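Ditrans,polycis-undecaprenyl-diphosphate synthase ((2E,6E)-farnesyl-diphosphate specific) (Acinetobacter baumannii, PDB 6ACS) probably condenses eight isopentenyl diphosphates one after another onto farnesyl diphosphate, making undecaprenyl diphosphate, the precursor of the lipid carrier for bacterial cell-wall polysaccharides. Local coordinates at residues L9-A14 with A180-I185; V13-D18 with R55-F60. All blocks are in the same frame, centred on the assembly; numbering follows the deposited sequence.

Contact 1: residues L9-A14 with A180-I185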
loop_
_atom_site.group_PDB
_atom_site.type_symbol
_atom_site.label_atom_id
_atom_site.label_comp_id
_atom_site.label_asym_id
_atom_site.label_seq_id
_atom_site.Cartn_x
_atom_site.Cartn_y
_atom_site.Cartn_z
ATOM N N LEU B 9 1.664 3.334 21.078
ATOM C CA LEU B 9 0.940 2.105 20.780
ATOM C C LEU B 9 0.170 2.254 19.477
ATOM O O LEU B 9 -0.396 3.322 19.213
ATOM C CB LEU B 9 -0.027 1.755 21.903
ATOM C CG LEU B 9 0.649 1.117 23.119
ATOM C CD1 LEU B 9 -0.251 1.217 24.330
ATOM C CD2 LEU B 9 0.963 -0.345 22.795
ATOM N N PRO B 10 0.121 1.234 18.631
ATOM C CA PRO B 10 -0.694 1.339 17.412
ATOM C C PRO B 10 -2.179 1.288 17.743
ATOM O O PRO B 10 -2.604 0.608 18.684
ATOM C CB PRO B 10 -0.272 0.116 16.587
ATOM C CG PRO B 10 0.176 -0.885 17.609
ATOM C CD PRO B 10 0.766 -0.080 18.775
ATOM N N GLN B 11 -2.976 2.009 16.937
ATOM C CA GLN B 11 -4.429 1.906 17.065
ATOM C C GLN B 11 -4.976 0.697 16.324
ATOM O O GLN B 11 -6.022 0.149 16.695
ATOM C CB GLN B 11 -5.118 3.156 16.504
ATOM C CG GLN B 11 -4.478 4.471 16.904
ATOM C CD GLN B 11 -5.475 5.455 17.486
ATOM O OE1 GLN B 11 -5.093 6.388 18.200
ATOM N NE2 GLN B 11 -6.755 5.252 17.195
ATOM N N HIS B 12 -4.303 0.300 15.254
ATOM C CA HIS B 12 -4.784 -0.763 14.385
ATOM C C HIS B 12 -3.570 -1.544 13.892
ATOM O O HIS B 12 -2.667 -0.994 13.240
ATOM C CB HIS B 12 -5.605 -0.165 13.239
ATOM C CG HIS B 12 -6.283 -1.171 12.356
ATOM N ND1 HIS B 12 -7.180 -0.789 11.382
ATOM C CD2 HIS B 12 -6.191 -2.523 12.273
ATOM C CE1 HIS B 12 -7.617 -1.861 10.739
ATOM N NE2 HIS B 12 -7.027 -2.923 11.252
ATOM N N VAL B 13 -3.537 -2.821 14.266
ATOM C CA VAL B 13 -2.488 -3.754 13.869
ATOM C C VAL B 13 -3.069 -4.710 12.845
ATOM O O VAL B 13 -4.180 -5.224 13.023
ATOM C CB VAL B 13 -1.952 -4.544 15.076
ATOM C CG1 VAL B 13 -0.919 -5.575 14.602
ATOM C CG2 VAL B 13 -1.357 -3.591 16.083
ATOM N N ALA B 14 -2.313 -4.965 11.782
ATOM C CA ALA B 14 -2.692 -5.954 10.786
ATOM C C ALA B 14 -1.597 -6.999 10.716
ATOM O O ALA B 14 -0.423 -6.671 10.863
ATOM C CB ALA B 14 -2.897 -5.322 9.408
ATOM N N ALA B 180 -7.037 3.920 10.513
ATOM C CA ALA B 180 -6.164 3.365 9.484
ATOM C C ALA B 180 -5.135 2.460 10.142
ATOM O O ALA B 180 -4.803 2.633 11.310
ATOM C CB ALA B 180 -5.454 4.463 8.688
ATOM N N VAL B 181 -4.644 1.488 9.382
ATOM C CA VAL B 181 -3.653 0.545 9.905
ATOM C C VAL B 181 -2.363 1.295 10.214
ATOM O O VAL B 181 -1.802 1.986 9.352
ATOM C CB VAL B 181 -3.401 -0.602 8.912
ATOM C CG1 VAL B 181 -2.248 -1.519 9.417
ATOM C CG2 VAL B 181 -4.679 -1.421 8.698
ATOM N N ASP B 182 -1.901 1.178 11.461
ATOM C CA ASP B 182 -0.665 1.808 11.918
ATOM C C ASP B 182 0.525 0.885 11.817
ATOM O O ASP B 182 1.668 1.353 11.631
ATOM C CB ASP B 182 -0.777 2.209 13.390
ATOM C CG ASP B 182 -1.810 3.236 13.632
ATOM O OD1 ASP B 182 -1.852 4.240 12.889
ATOM O OD2 ASP B 182 -2.581 3.043 14.578
ATOM N N LEU B 183 0.286 -0.405 12.034
ATOM C CA LEU B 183 1.374 -1.371 12.028
ATOM C C LEU B 183 0.918 -2.609 11.282
ATOM O O LEU B 183 -0.104 -3.195 11.643
ATOM C CB LEU B 183 1.760 -1.754 13.459
ATOM C CG LEU B 183 2.746 -2.921 13.590
ATOM C CD1 LEU B 183 4.119 -2.583 12.970
ATOM C CD2 LEU B 183 2.914 -3.264 15.079
ATOM N N LEU B 184 1.685 -3.028 10.277
ATOM C CA LEU B 184 1.387 -4.261 9.560
ATOM C C LEU B 184 2.576 -5.190 9.740
ATOM O O LEU B 184 3.694 -4.838 9.366
ATOM C CB LEU B 184 1.105 -3.987 8.080
ATOM C CG LEU B 184 0.685 -5.180 7.207
ATOM C CD1 LEU B 184 -0.114 -4.651 6.006
ATOM C CD2 LEU B 184 1.878 -5.990 6.746
ATOM N N ILE B 185 2.322 -6.389 10.262
ATOM C CA ILE B 185 3.342 -7.408 10.501
ATOM C C ILE B 185 3.195 -8.477 9.438
ATOM O O ILE B 185 2.089 -8.981 9.218
ATOM C CB ILE B 185 3.159 -8.039 11.892
ATOM C CG1 ILE B 185 3.412 -7.013 12.973
ATOM C CG2 ILE B 185 4.033 -9.298 12.075
ATOM C CD1 ILE B 185 2.859 -7.443 14.324
#
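D182 and H12 meet where parallel strands 12-17 and 183-186 begin to pair. The buried, tightly packed part runs from H12 to A14. The backbone O of H12 takes two N-H groups, from D182 N at 2.9 Å and from L183 N at 3.2 Å. Further on, A14 N bonds to L183 O (2.8 Å), and A14 O receives I185 N. V181 puts its two methyls to separate uses. CG2 sits over one face of the H12 imidazole, 3.7 Å from the ring centroid and 12° off the ring normal, a CH-pi contact. CG1, anti to the backbone N (chi1 174°), meets A14 CB at 3.9 Å. The ring nitrogens are engaged outside the two segments, ND1 by P179 O and NE2 by T58 OG1. On the face carrying V13 and L183, V13 CG1 approaches I185 CD1, and helix 218-235 packs on P10 and L183.

The looser side is the turn at Q11, which is partly exposed. Its side chain reaches Q244 and E248 of helix 239-252, and A180 is also partly exposed. The backbone here is still gripped. D182 OD2 accepts Q11 N at 2.6 Å on its anti side, 16° out of the carboxylate plane, and a weak bond from H12 N. The other oxygen, OD1, is taken by Q241 NE2. With both oxygens holding N-H donors, the buried carboxylate is probably stabilised as an anion, and it ties the lead-in to the first strand to the start of its neighbour.

Contact 2: residues V13-D18 with R55-F60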
loop_
_atom_site.group_PDB
_atom_site.type_symbol
_atom_site.label_atom_id
_atom_site.label_comp_id
_atom_site.label_asym_id
_atom_site.label_seq_id
_atom_site.Cartn_x
_atom_site.Cartn_y
_atom_site.Cartn_z
ATOM N N VAL B 13 -3.537 -2.821 14.266
ATOM C CA VAL B 13 -2.488 -3.754 13.869
ATOM C C VAL B 13 -3.069 -4.710 12.845
ATOM O O VAL B 13 -4.180 -5.224 13.023
ATOM C CB VAL B 13 -1.952 -4.544 15.076
ATOM C CG1 VAL B 13 -0.919 -5.575 14.602
ATOM C CG2 VAL B 13 -1.357 -3.591 16.083
ATOM N N ALA B 14 -2.313 -4.965 11.782
ATOM C CA ALA B 14 -2.692 -5.954 10.786
ATOM C C ALA B 14 -1.597 -6.999 10.716
ATOM O O ALA B 14 -0.423 -6.671 10.863
ATOM C CB ALA B 14 -2.897 -5.322 9.408
ATOM N N ILE B 15 -1.970 -8.258 10.479
ATOM C CA ILE B 15 -0.991 -9.346 10.428
ATOM C C ILE B 15 -1.239 -10.227 9.210
ATOM O O ILE B 15 -2.353 -10.730 9.012
ATOM C CB ILE B 15 -1.024 -10.216 11.699
ATOM C CG1 ILE B 15 -0.903 -9.346 12.948
ATOM C CG2 ILE B 15 0.116 -11.242 11.648
ATOM C CD1 ILE B 15 -0.906 -10.158 14.259
ATOM N N ILE B 16 -0.190 -10.439 8.420
ATOM C CA ILE B 16 -0.163 -11.466 7.384
ATOM C C ILE B 16 0.486 -12.685 8.012
ATOM O O ILE B 16 1.691 -12.681 8.291
ATOM C CB ILE B 16 0.619 -10.998 6.158
ATOM C CG1 ILE B 16 -0.058 -9.766 5.560
ATOM C CG2 ILE B 16 0.718 -12.114 5.116
ATOM C CD1 ILE B 16 0.767 -9.178 4.418
ATOM N N MET B 17 -0.328 -13.703 8.263
ATOM C CA MET B 17 0.082 -14.919 8.954
ATOM C C MET B 17 0.596 -15.870 7.882
ATOM O O MET B 17 -0.192 -16.488 7.159
ATOM C CB MET B 17 -1.103 -15.504 9.717
ATOM C CG MET B 17 -1.783 -14.516 10.667
ATOM S SD MET B 17 -3.265 -15.183 11.483
ATOM C CE MET B 17 -4.401 -15.321 10.106
ATOM N N ASP B 18 1.914 -16.013 7.787
ATOM C CA ASP B 18 2.525 -16.811 6.732
ATOM C C ASP B 18 3.552 -17.747 7.350
ATOM O O ASP B 18 4.360 -17.334 8.185
ATOM C CB ASP B 18 3.174 -15.892 5.681
ATOM C CG ASP B 18 3.722 -16.647 4.489
ATOM O OD1 ASP B 18 3.342 -17.826 4.283
ATOM O OD2 ASP B 18 4.545 -16.048 3.758
ATOM N N ARG B 55 -7.163 -0.709 19.229
ATOM C CA ARG B 55 -8.579 -0.625 18.884
ATOM C C ARG B 55 -9.010 -1.639 17.830
ATOM O O ARG B 55 -10.197 -1.986 17.764
ATOM C CB ARG B 55 -8.921 0.776 18.380
ATOM C CG ARG B 55 -8.733 1.844 19.441
ATOM C CD ARG B 55 -9.211 3.193 18.955
ATOM N NE ARG B 55 -9.513 4.088 20.070
ATOM C CZ ARG B 55 -10.685 4.134 20.698
ATOM N NH1 ARG B 55 -11.675 3.327 20.330
ATOM N NH2 ARG B 55 -10.868 4.985 21.701
ATOM N N ALA B 56 -8.085 -2.098 16.984
ATOM C CA ALA B 56 -8.439 -2.994 15.895
ATOM C C ALA B 56 -7.261 -3.902 15.571
ATOM O O ALA B 56 -6.115 -3.456 15.543
ATOM C CB ALA B 56 -8.840 -2.219 14.635
ATOM N N LEU B 57 -7.563 -5.169 15.334
ATOM C CA LEU B 57 -6.595 -6.164 14.880
ATOM C C LEU B 57 -7.207 -6.874 13.688
ATOM O O LEU B 57 -8.315 -7.411 13.798
ATOM C CB LEU B 57 -6.274 -7.169 15.993
ATOM C CG LEU B 57 -5.435 -8.373 15.583
ATOM C CD1 LEU B 57 -4.031 -7.922 15.147
ATOM C CD2 LEU B 57 -5.379 -9.357 16.746
ATOM N N THR B 58 -6.507 -6.865 12.555
ATOM C CA THR B 58 -7.015 -7.447 11.311
ATOM C C THR B 58 -6.012 -8.472 10.793
ATOM O O THR B 58 -4.832 -8.144 10.627
ATOM C CB THR B 58 -7.255 -6.344 10.263
ATOM O OG1 THR B 58 -8.171 -5.369 10.800
ATOM C CG2 THR B 58 -7.793 -6.931 8.950
ATOM N N VAL B 59 -6.464 -9.702 10.530
ATOM C CA VAL B 59 -5.539 -10.787 10.209
ATOM C C VAL B 59 -5.918 -11.464 8.895
ATOM O O VAL B 59 -7.094 -11.543 8.516
ATOM C CB VAL B 59 -5.456 -11.816 11.361
ATOM C CG1 VAL B 59 -5.081 -11.114 12.656
ATOM C CG2 VAL B 59 -6.744 -12.574 11.489
ATOM N N PHE B 60 -4.889 -11.981 8.219
ATOM C CA PHE B 60 -4.950 -12.522 6.860
ATOM C C PHE B 60 -4.147 -13.817 6.834
ATOM O O PHE B 60 -2.923 -13.783 7.013
ATOM C CB PHE B 60 -4.317 -11.527 5.894
ATOM C CG PHE B 60 -4.409 -11.899 4.438
ATOM C CD1 PHE B 60 -5.485 -12.608 3.951
ATOM C CD2 PHE B 60 -3.405 -11.511 3.557
ATOM C CE1 PHE B 60 -5.569 -12.919 2.598
ATOM C CE2 PHE B 60 -3.479 -11.819 2.203
ATOM C CZ PHE B 60 -4.563 -12.522 1.726
#
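V13 N bonds to A56 O at 2.9 Å where strands 12-17 and 56-61 run side by side, neighbours in the central parallel sheet of the cis-prenyltransferase fold. The intervening chain includes helix 42-52, which packs on the face carrying I15, L57 and V59. V13 O accepts T58 N, and V13 CG1 touches L57 CD1 at 3.9 Å. At A14 the CA leans on T58 O, a CA-H...O contact of 3.1 Å. I15 N then bonds to T58 O, and I15 O accepts F60 N. The I15 side chain, CG1 beside the backbone N (chi1 -52°), brings CD1 onto the same L57 methyl that V13 meets. I16 lies on the other face, with CG1 at the edge of the F60 ring, near its plane. The F60 ring is stacked with that of F196, and a glycerol lies beside it. M17 N bonds to F60 O. The M17 chain bends at chi3 (-69°) and lays CE 3.6 Å from F60 C and 3.9 Å from V59 CG2. The strand then delivers D18, the predicted catalytic and magnesium-binding residue, whose OD2 forms a salt bridge with R186 NH2.

Overall arrangement
Both contacts are buried and share strand 12-17, which lies between 183-186 and 56-61 in the parallel sheet. Contact 1 lies about 9 Å from the chain centre and contact 2 about 5 Å, with about 8 Å between the contact centres. Contact 1 holds the N-terminal start of the strand and mixes backbone pairing with a carboxylate and an imidazole. Contact 2 runs to the C-terminal end, where D18 emerges, and its side-chain contacts are apolar. The H12 imidazole links contact 1 to contact 2 through T58 of strand 56-61. I16 N bonds to I185 O, continuing the pairing of contact 1 beside contact 2.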